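Local atomic coordinates of attaching and effacing protein, pathogenesis factor (Escherichia coli, PDB entry 4E9L), a protein that acts as an intimin/invasin-family adhesin of Escherichia coli, probably holding the bacterium to host surfaces through a chain of immunoglobulin-like domains. Residues Q196-V201 against T213-K219; L229-S234 against R270-F275; F84-L89 against D117-V123; N127-P131 against A143-T147. All blocks are in the same frame, centred on the assembly; numbering follows the deposited sequence.

Interaction 1. Residues Q196-V201 against T213-K219; sequences QSKVSV and TVTLVAK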
# COMPACT_ATOMS: atom_id res chain seq x y z
N GLN A 196 8.05 7.71 -12.23
CA GLN A 196 7.57 6.37 -12.57
C GLN A 196 7.04 5.62 -11.36
O GLN A 196 6.31 4.63 -11.50
CB GLN A 196 8.71 5.56 -13.21
CG GLN A 196 9.05 5.98 -14.65
CD GLN A 196 7.91 5.75 -15.61
OE1 GLN A 196 7.46 4.62 -15.84
NE2 GLN A 196 7.42 6.83 -16.19
N SER A 197 7.42 6.08 -10.16
CA SER A 197 7.02 5.41 -8.93
C SER A 197 5.68 5.97 -8.45
O SER A 197 5.36 7.13 -8.71
CB SER A 197 8.10 5.55 -7.87
OG SER A 197 9.32 4.98 -8.34
N LYS A 198 4.90 5.14 -7.74
CA LYS A 198 3.57 5.56 -7.34
C LYS A 198 3.24 5.10 -5.95
O LYS A 198 3.53 3.94 -5.60
CB LYS A 198 2.53 4.99 -8.33
CG LYS A 198 1.13 5.59 -8.21
CD LYS A 198 0.18 5.10 -9.30
CE LYS A 198 -1.24 5.58 -9.08
NZ LYS A 198 -2.13 5.13 -10.18
N VAL A 199 2.55 5.96 -5.19
CA VAL A 199 2.04 5.67 -3.85
C VAL A 199 0.49 5.72 -3.88
O VAL A 199 -0.08 6.60 -4.52
CB VAL A 199 2.67 6.51 -2.70
CG1 VAL A 199 2.41 8.01 -2.87
CG2 VAL A 199 2.16 6.04 -1.33
N SER A 200 -0.17 4.80 -3.15
CA SER A 200 -1.61 4.67 -3.11
C SER A 200 -2.04 4.30 -1.70
O SER A 200 -1.29 3.67 -0.98
CB SER A 200 -2.01 3.55 -4.09
OG SER A 200 -3.37 3.18 -4.01
N VAL A 201 -3.25 4.70 -1.29
CA VAL A 201 -3.80 4.32 0.02
C VAL A 201 -5.05 3.47 -0.25
O VAL A 201 -5.75 3.71 -1.23
CB VAL A 201 -4.08 5.48 1.03
CG1 VAL A 201 -2.78 6.08 1.55
CG2 VAL A 201 -5.00 6.55 0.42
N THR A 213 -3.81 0.79 4.64
CA THR A 213 -2.60 0.29 4.03
C THR A 213 -2.14 1.26 2.97
O THR A 213 -2.93 1.76 2.16
CB THR A 213 -2.80 -1.13 3.44
OG1 THR A 213 -3.28 -1.99 4.47
CG2 THR A 213 -1.48 -1.70 2.87
N VAL A 214 -0.86 1.55 3.01
CA VAL A 214 -0.19 2.41 2.03
C VAL A 214 0.60 1.45 1.15
O VAL A 214 1.32 0.60 1.69
CB VAL A 214 0.76 3.42 2.71
CG1 VAL A 214 1.43 4.33 1.67
CG2 VAL A 214 0.01 4.25 3.72
N THR A 215 0.50 1.58 -0.19
CA THR A 215 1.30 0.75 -1.11
C THR A 215 2.21 1.67 -1.95
O THR A 215 1.74 2.68 -2.50
CB THR A 215 0.37 -0.10 -2.04
OG1 THR A 215 -0.48 -0.94 -1.28
CG2 THR A 215 1.17 -1.00 -2.99
N LEU A 216 3.50 1.33 -2.03
CA LEU A 216 4.46 2.02 -2.89
C LEU A 216 4.86 1.04 -4.00
O LEU A 216 5.21 -0.10 -3.71
CB LEU A 216 5.73 2.46 -2.12
CG LEU A 216 6.89 3.00 -3.01
CD1 LEU A 216 6.56 4.41 -3.60
CD2 LEU A 216 8.19 3.07 -2.23
N VAL A 217 4.84 1.48 -5.26
CA VAL A 217 5.36 0.66 -6.35
C VAL A 217 6.58 1.50 -6.82
O VAL A 217 6.43 2.63 -7.28
CB VAL A 217 4.33 0.29 -7.46
CG1 VAL A 217 5.03 -0.45 -8.59
CG2 VAL A 217 3.22 -0.59 -6.89
N ALA A 218 7.77 1.01 -6.52
CA ALA A 218 8.99 1.76 -6.79
C ALA A 218 9.58 1.32 -8.11
O ALA A 218 9.74 0.11 -8.35
CB ALA A 218 10.00 1.54 -5.68
N LYS A 219 9.90 2.28 -8.96
CA LYS A 219 10.46 1.98 -10.28
C LYS A 219 11.56 2.96 -10.69
O LYS A 219 11.56 4.10 -10.23
CB LYS A 219 9.33 2.09 -11.33
CG LYS A 219 8.31 0.97 -11.31
CD LYS A 219 7.15 1.36 -12.22
CE LYS A 219 6.39 0.18 -12.79
NZ LYS A 219 5.87 -0.73 -11.75

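Interaction 2. Residues L229-S234 against R270-F275; sequences LSLSAS and RVMPLF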
# COMPACT_ATOMS: atom_id res chain seq x y z
N LEU A 229 14.66 -1.98 -1.23
CA LEU A 229 14.76 -0.61 -0.72
C LEU A 229 14.51 -0.50 0.78
O LEU A 229 13.67 -1.23 1.31
CB LEU A 229 13.79 0.33 -1.46
CG LEU A 229 14.11 0.60 -2.94
CD1 LEU A 229 13.03 1.41 -3.57
CD2 LEU A 229 15.43 1.33 -3.11
N SER A 230 15.21 0.44 1.44
CA SER A 230 14.99 0.78 2.85
C SER A 230 14.23 2.10 2.82
O SER A 230 14.71 3.08 2.23
CB SER A 230 16.31 0.91 3.60
OG SER A 230 16.77 -0.40 3.87
N LEU A 231 13.00 2.09 3.34
CA LEU A 231 12.12 3.24 3.25
C LEU A 231 11.68 3.81 4.57
O LEU A 231 11.73 3.13 5.61
CB LEU A 231 10.82 2.83 2.49
CG LEU A 231 10.94 2.16 1.11
CD1 LEU A 231 9.65 1.46 0.76
CD2 LEU A 231 11.29 3.20 0.01
N SER A 232 11.21 5.05 4.50
CA SER A 232 10.58 5.77 5.60
C SER A 232 9.40 6.54 5.00
O SER A 232 8.99 6.25 3.86
CB SER A 232 11.57 6.72 6.27
OG SER A 232 10.96 7.25 7.43
N ALA A 233 8.83 7.50 5.73
CA ALA A 233 7.70 8.27 5.21
C ALA A 233 7.62 9.62 5.85
O ALA A 233 8.05 9.82 6.99
CB ALA A 233 6.38 7.51 5.41
N SER A 234 7.02 10.53 5.11
CA SER A 234 6.74 11.89 5.56
C SER A 234 5.20 12.04 5.56
O SER A 234 4.54 11.67 4.57
CB SER A 234 7.37 12.89 4.59
OG SER A 234 7.02 14.21 4.97
N ARG A 270 -1.53 13.77 4.01
CA ARG A 270 -0.78 13.36 2.82
C ARG A 270 0.39 12.50 3.26
O ARG A 270 1.03 12.82 4.27
CB ARG A 270 -0.27 14.57 2.02
CG ARG A 270 -1.39 15.34 1.32
CD ARG A 270 -0.91 16.62 0.64
NE ARG A 270 -0.34 17.60 1.57
CZ ARG A 270 -1.05 18.43 2.32
NH1 ARG A 270 -2.38 18.41 2.29
NH2 ARG A 270 -0.44 19.29 3.12
N VAL A 271 0.64 11.40 2.53
CA VAL A 271 1.72 10.48 2.82
C VAL A 271 2.67 10.39 1.65
O VAL A 271 2.26 10.06 0.53
CB VAL A 271 1.26 9.07 3.34
CG1 VAL A 271 0.24 8.42 2.42
CG2 VAL A 271 2.45 8.13 3.60
N MET A 272 3.93 10.68 1.91
CA MET A 272 4.99 10.59 0.92
C MET A 272 6.02 9.55 1.40
O MET A 272 6.74 9.82 2.36
CB MET A 272 5.63 11.97 0.66
CG MET A 272 6.83 11.94 -0.31
SD MET A 272 6.44 11.17 -1.90
CE MET A 272 5.58 12.57 -2.70
N PRO A 273 6.12 8.35 0.76
CA PRO A 273 7.20 7.43 1.14
C PRO A 273 8.52 8.09 0.76
O PRO A 273 8.57 8.90 -0.20
CB PRO A 273 6.97 6.19 0.25
CG PRO A 273 5.63 6.38 -0.35
CD PRO A 273 5.39 7.86 -0.42
N LEU A 274 9.55 7.82 1.56
CA LEU A 274 10.86 8.41 1.37
C LEU A 274 11.92 7.35 1.14
O LEU A 274 11.95 6.33 1.84
CB LEU A 274 11.27 9.26 2.59
CG LEU A 274 10.38 10.43 3.02
CD1 LEU A 274 10.80 10.93 4.40
CD2 LEU A 274 10.43 11.58 2.03
N PHE A 275 12.81 7.61 0.18
CA PHE A 275 13.97 6.78 -0.08
C PHE A 275 15.18 7.70 0.07
O PHE A 275 15.25 8.72 -0.61
CB PHE A 275 13.94 6.07 -1.46
CG PHE A 275 15.24 5.33 -1.67
CD1 PHE A 275 15.63 4.31 -0.79
CD2 PHE A 275 16.13 5.71 -2.67
CE1 PHE A 275 16.88 3.69 -0.92
CE2 PHE A 275 17.36 5.07 -2.82
CZ PHE A 275 17.73 4.06 -1.94

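Interaction 3. Residues F84-L89 against D117-V123; sequences FVAGPL and DANDNPV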
# COMPACT_ATOMS: atom_id res chain seq x y z
N PHE A 84 53.76 -25.86 -27.31
CA PHE A 84 53.09 -26.92 -28.07
C PHE A 84 51.63 -26.56 -28.40
O PHE A 84 51.03 -25.72 -27.73
CB PHE A 84 53.14 -28.27 -27.31
CG PHE A 84 52.56 -28.20 -25.91
CD1 PHE A 84 53.39 -28.01 -24.81
CD2 PHE A 84 51.20 -28.34 -25.70
CE1 PHE A 84 52.86 -27.94 -23.52
CE2 PHE A 84 50.66 -28.26 -24.41
CZ PHE A 84 51.50 -28.06 -23.33
N VAL A 85 51.06 -27.25 -29.41
CA VAL A 85 49.68 -27.08 -29.86
C VAL A 85 48.70 -27.84 -28.92
O VAL A 85 48.89 -29.03 -28.66
CB VAL A 85 49.55 -27.47 -31.36
CG1 VAL A 85 48.09 -27.72 -31.76
CG2 VAL A 85 50.18 -26.41 -32.25
N ALA A 86 47.68 -27.12 -28.41
CA ALA A 86 46.66 -27.68 -27.51
C ALA A 86 45.68 -28.56 -28.29
O ALA A 86 45.60 -28.45 -29.51
CB ALA A 86 45.92 -26.55 -26.82
N GLY A 87 44.94 -29.42 -27.57
CA GLY A 87 43.93 -30.28 -28.16
C GLY A 87 42.65 -29.52 -28.47
O GLY A 87 42.60 -28.29 -28.32
N PRO A 88 41.57 -30.21 -28.91
CA PRO A 88 40.33 -29.47 -29.18
C PRO A 88 39.68 -28.88 -27.92
O PRO A 88 39.88 -29.41 -26.81
CB PRO A 88 39.42 -30.48 -29.88
CG PRO A 88 40.08 -31.80 -29.75
CD PRO A 88 41.43 -31.66 -29.15
N LEU A 89 38.92 -27.79 -28.08
CA LEU A 89 38.23 -27.18 -26.92
C LEU A 89 37.38 -28.25 -26.24
O LEU A 89 36.68 -29.03 -26.90
CB LEU A 89 37.32 -26.02 -27.35
CG LEU A 89 36.60 -25.33 -26.19
CD1 LEU A 89 36.88 -23.89 -26.17
CD2 LEU A 89 35.12 -25.59 -26.23
N ASP A 117 41.47 -27.20 -23.27
CA ASP A 117 41.30 -28.54 -23.80
C ASP A 117 41.18 -29.48 -22.59
O ASP A 117 41.20 -28.99 -21.45
CB ASP A 117 42.48 -28.91 -24.72
CG ASP A 117 43.85 -29.09 -24.06
OD1 ASP A 117 43.94 -29.00 -22.81
OD2 ASP A 117 44.83 -29.33 -24.80
N ALA A 118 41.07 -30.81 -22.82
CA ALA A 118 40.94 -31.76 -21.70
C ALA A 118 42.17 -31.86 -20.77
O ALA A 118 42.03 -32.39 -19.68
CB ALA A 118 40.50 -33.12 -22.19
N ASN A 119 43.35 -31.35 -21.18
CA ASN A 119 44.55 -31.32 -20.34
C ASN A 119 44.70 -29.96 -19.65
O ASN A 119 45.75 -29.70 -19.07
CB ASN A 119 45.82 -31.65 -21.16
CG ASN A 119 46.17 -33.12 -21.24
OD1 ASN A 119 46.65 -33.61 -22.27
ND2 ASN A 119 46.01 -33.84 -20.15
N ASP A 120 43.66 -29.08 -19.71
CA ASP A 120 43.67 -27.76 -19.06
C ASP A 120 44.66 -26.76 -19.68
O ASP A 120 45.01 -25.75 -19.06
CB ASP A 120 43.83 -27.89 -17.52
CG ASP A 120 42.70 -28.66 -16.88
OD1 ASP A 120 41.54 -28.32 -17.13
OD2 ASP A 120 42.98 -29.60 -16.11
N ASN A 121 45.09 -27.05 -20.92
CA ASN A 121 45.94 -26.16 -21.71
C ASN A 121 45.05 -25.05 -22.29
O ASN A 121 43.94 -25.35 -22.72
CB ASN A 121 46.57 -26.92 -22.90
CG ASN A 121 47.48 -28.05 -22.51
OD1 ASN A 121 48.33 -27.90 -21.63
ND2 ASN A 121 47.32 -29.21 -23.14
N PRO A 122 45.53 -23.80 -22.39
CA PRO A 122 44.72 -22.75 -23.04
C PRO A 122 44.44 -23.06 -24.53
O PRO A 122 45.27 -23.66 -25.21
CB PRO A 122 45.59 -21.50 -22.90
CG PRO A 122 46.97 -22.01 -22.74
CD PRO A 122 46.82 -23.25 -21.92
N VAL A 123 43.26 -22.67 -25.02
CA VAL A 123 42.85 -22.86 -26.42
C VAL A 123 42.71 -21.49 -27.10
O VAL A 123 41.91 -20.66 -26.64
CB VAL A 123 41.57 -23.74 -26.59
CG1 VAL A 123 41.11 -23.75 -28.04
CG2 VAL A 123 41.82 -25.18 -26.13
O HOH W 1 40.58 -31.65 -25.52

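Interaction 4. Residues N127-P131 against A143-T147; sequences NPDAP and ASGWT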
# COMPACT_ATOMS: atom_id res chain seq x y z
N ASN A 127 37.27 -19.92 -33.90
CA ASN A 127 36.34 -19.00 -34.56
C ASN A 127 35.00 -19.13 -33.80
O ASN A 127 34.12 -19.89 -34.20
CB ASN A 127 36.18 -19.31 -36.05
CG ASN A 127 35.22 -18.36 -36.72
OD1 ASN A 127 35.17 -17.17 -36.41
ND2 ASN A 127 34.38 -18.90 -37.58
N PRO A 128 34.86 -18.46 -32.64
CA PRO A 128 33.63 -18.63 -31.86
C PRO A 128 32.41 -17.94 -32.46
O PRO A 128 32.52 -16.92 -33.16
CB PRO A 128 34.00 -18.06 -30.49
CG PRO A 128 35.03 -17.02 -30.78
CD PRO A 128 35.80 -17.52 -31.98
N ASP A 129 31.22 -18.45 -32.10
CA ASP A 129 29.96 -17.84 -32.47
C ASP A 129 29.83 -16.58 -31.65
O ASP A 129 30.60 -16.39 -30.72
CB ASP A 129 28.78 -18.76 -32.08
CG ASP A 129 28.86 -20.21 -32.51
OD1 ASP A 129 29.80 -20.57 -33.26
OD2 ASP A 129 27.94 -20.98 -32.14
N ALA A 130 28.82 -15.78 -31.92
CA ALA A 130 28.50 -14.62 -31.09
C ALA A 130 28.10 -15.15 -29.69
O ALA A 130 27.54 -16.25 -29.61
CB ALA A 130 27.32 -13.87 -31.70
N PRO A 131 28.37 -14.40 -28.59
CA PRO A 131 27.92 -14.86 -27.26
C PRO A 131 26.42 -15.11 -27.21
O PRO A 131 25.65 -14.38 -27.84
CB PRO A 131 28.30 -13.69 -26.34
CG PRO A 131 29.44 -13.00 -27.05
CD PRO A 131 29.04 -13.09 -28.51
N ALA A 143 26.16 -7.90 -27.81
CA ALA A 143 27.54 -8.27 -27.49
C ALA A 143 28.46 -7.92 -28.66
O ALA A 143 28.08 -8.06 -29.83
CB ALA A 143 27.62 -9.76 -27.19
N SER A 144 29.67 -7.49 -28.34
CA SER A 144 30.69 -7.23 -29.34
C SER A 144 31.20 -8.63 -29.76
O SER A 144 30.82 -9.64 -29.14
CB SER A 144 31.86 -6.48 -28.69
OG SER A 144 32.49 -7.31 -27.73
N GLY A 145 32.13 -8.67 -30.70
CA GLY A 145 32.82 -9.92 -31.04
C GLY A 145 33.77 -10.30 -29.91
O GLY A 145 34.01 -9.51 -28.99
N TRP A 146 34.28 -11.53 -29.94
CA TRP A 146 35.20 -12.05 -28.94
C TRP A 146 36.63 -11.66 -29.31
O TRP A 146 37.02 -11.86 -30.47
CB TRP A 146 35.13 -13.57 -28.89
CG TRP A 146 33.91 -14.17 -28.26
CD1 TRP A 146 32.90 -14.83 -28.90
CD2 TRP A 146 33.63 -14.27 -26.86
NE1 TRP A 146 32.02 -15.34 -27.98
CE2 TRP A 146 32.42 -14.99 -26.72
CE3 TRP A 146 34.27 -13.80 -25.70
CZ2 TRP A 146 31.83 -15.24 -25.48
CZ3 TRP A 146 33.69 -14.05 -24.46
CH2 TRP A 146 32.48 -14.76 -24.36
N THR A 147 37.41 -11.12 -28.35
CA THR A 147 38.83 -10.80 -28.60
C THR A 147 39.64 -11.97 -28.06
O THR A 147 39.52 -12.29 -26.87
CB THR A 147 39.23 -9.47 -27.94
OG1 THR A 147 38.61 -8.41 -28.65
CG2 THR A 147 40.76 -9.25 -27.90
O HOH W 2 30.15 -17.52 -28.38

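Interaction 1. Residues Q196-V201 against T213-K219
Lys219 and Ser197 meet where the two chains leave their regular pairing, and with Lys198 they bury the most surface in this contact. Here a side-chain hydroxyl, not a backbone carbonyl, accepts the N-H: Lys219 N donates to Ser197 OG at 2.8 Å in an almost straight bond (172° at the hydrogen). OG lies beside its own backbone N, opposite the carbonyl carbon (chi1 -59°), and it is also hydrogen-bonded to Ser193 O, which fixes its rotation. The aliphatic part of Lys219 runs over the backbone of Gln196, with Lys219 CD 3.5 Å from Gln196 O, before the chain bends away at its last torsion.

Lys198 works through its main chain. Its N gives to Val217 O (3.0 Å) and its O receives Val217 N (2.8 Å), while the extended side chain leads off the sheet. Ser200 and Thr215 repeat this hydrogen-bonded pairing. On the other face, Val199 CG2 packs 3.5 Å from Val214 CG1.

Strand 198-201 is an outermost strand of an antiparallel four-stranded sheet. Strand 211-217 carries strand 255-261 on its other side, and Val199, Val201 and Leu216 pack against strand 267-275 of the facing sheet, inside an immunoglobulin-like beta sandwich of the invasin type.

Interaction 2. Residues L229-S234 against R270-F275
Phe275 closes over the start of the 229-234 segment, and its side chain can be followed outward. CB touches Leu231 CD2 at 4.2 Å. With CG anti to the backbone N (chi1 175°), the ring is carried toward Leu229 and Ser230. CD1 then comes to 3.4 Å from Ser230 O, which lies at the ring edge and in its plane. Further out, CE1 is 3.5 Å from Leu229 CD2. That methyl also meets CZ, and it sits over one face of the ring in a CH-pi contact, 21° off the normal. One side of the ring therefore receives a methyl while its rim faces a carbonyl oxygen.

Next along the strand, Leu274 buries the most surface here. Its CD1 lies against the backbone between Ala233 and Ser234 and reaches Ser234 CB. The backbones pair antiparallel alongside it, Ser232 with Leu274 and Ser234 with Met272, by four bonds. Of these, Leu274 N to Ser232 O is short (2.8 Å) but comes from well above the carbonyl plane.

Strand 231-236 forms an edge of its sheet, with strand 267-275 between it and strand 278-290. On the side of Leu231, Ala233 and Pro273, strand 244-252 of the other sheet of this immunoglobulin-like beta sandwich supplies Trp248 and Val245, while Leu192 from a loop touches both Leu229 and Phe275.

Interaction 3. Residues F84-L89 against D117-V123
Asp117 turns its carboxylate toward the incoming 84-89 segment, and Gly87 N donates to Asp117 OD2 at 2.8 Å, using the anti lone pair of that oxygen. The syn lone pair of the same OD2 takes Asn121 ND2, and OD2 lies nearly in the amide plane of Asn121. Asp117 OD1 is gripped as well: Asn119 N and Asn121 N approach it from opposite faces of the carboxylate plane, the former making an Asx turn. Four N-H donors thus hold the group, which should favour its charged form. CG stands between the backbone N and the carbonyl carbon (chi1 68°), and this brings the carboxylate back over the type I turn that runs from Asp117 to Asp120.

Held by Asp117, the Asn121 amide lies at the edge of the Phe84 ring, with Phe84 CZ 3.6 Å from Asn121 OD1 and the ring and amide planes 73° apart. Ala86 points its methyl at the 117-123 loop, where Ala86 CB meets Pro122 O at 3.4 Å and also touches Asp117 OD2 and Asn121 CB. At the far end Pro88 O lies 3.4 Å from Asp117 CB, and a water bridges Pro88 O to Ala118 N. Val123 CG2 packs on Gly87 O and the backbone of Leu89.

The contact ties the start of the modelled chain, leading into strand 95-99, to a loop of the first modelled immunoglobulin-like domain. That loop lies in the connection from strand 108-114 to strand 132-134. Leu89 continues the packing onto Ala115 and Leu126, and Val123 O accepts a bond from the indole of Trp154.

Interaction 4. Residues N127-P131 against A143-T147
Trp146 sets its indole between two prolines, and Pro131 makes the more extensive contact. Pro131 CG stands above the ring plane, displaced toward the rim, 3.6 Å from Trp146 CE2. The two side chains slide past each other in opposite directions, and the same Pro131 CG also touches Ala143 CB at 3.7 Å. Pro128 comes in at the pyrrole end, where its CG is 3.6 Å from Trp146 CD1 and 3.9 Å from Trp146 CB. With CG of the tryptophan placed beside its backbone N (chi1 -73°), the indole reaches across to the 127-131 segment. Ser144 O is buried by this packing and has no partner in the model.

The polar side is looser. Asp129 O lies at the indole edge, in the ring plane, 3.3 Å from Trp146 NE1. A water links the same two groups: Trp146 NE1 donates to it at 2.9 Å, and it lies 2.6 Å from Asp129 O, to which it probably donates. Asp129 turns its carboxylate away from the tryptophan to take the backbone N-H groups of Asn174 and Gly175, while Ser144 OG bonds Gly145 O and is also paired with Gln157 N.

The loop thus packs, mainly through prolines, on a tryptophan from a broken edge strand, 142-148. Trp146 also meets Trp113 edge-to-face and touches Pro171 of the other sheet, an aromatic and proline cluster between the two sheets of an immunoglobulin-like beta sandwich of the invasin type.

How the interactions relate
Along the chain the order is interaction 3, interaction 4, interaction 1, interaction 2, each closing before the next opens. Interactions 3 and 4 have centres 20 Å apart, and their segments adjoin in the sequence near the start of the modelled chain. Interactions 1 and 2 belong to one later invasin-type domain, with centres 10 Å apart. They pair strands in its two facing sheets, and they touch through the core: Val199 CG2 lies 3.6 Å from Pro273 CG, and Leu216 CD2 is 3.7 Å from Leu231 CD1. Between interactions 1 and 4 the centres are 42 Å apart with no touch, consistent with separate sandwich domains strung into an elongated adhesin.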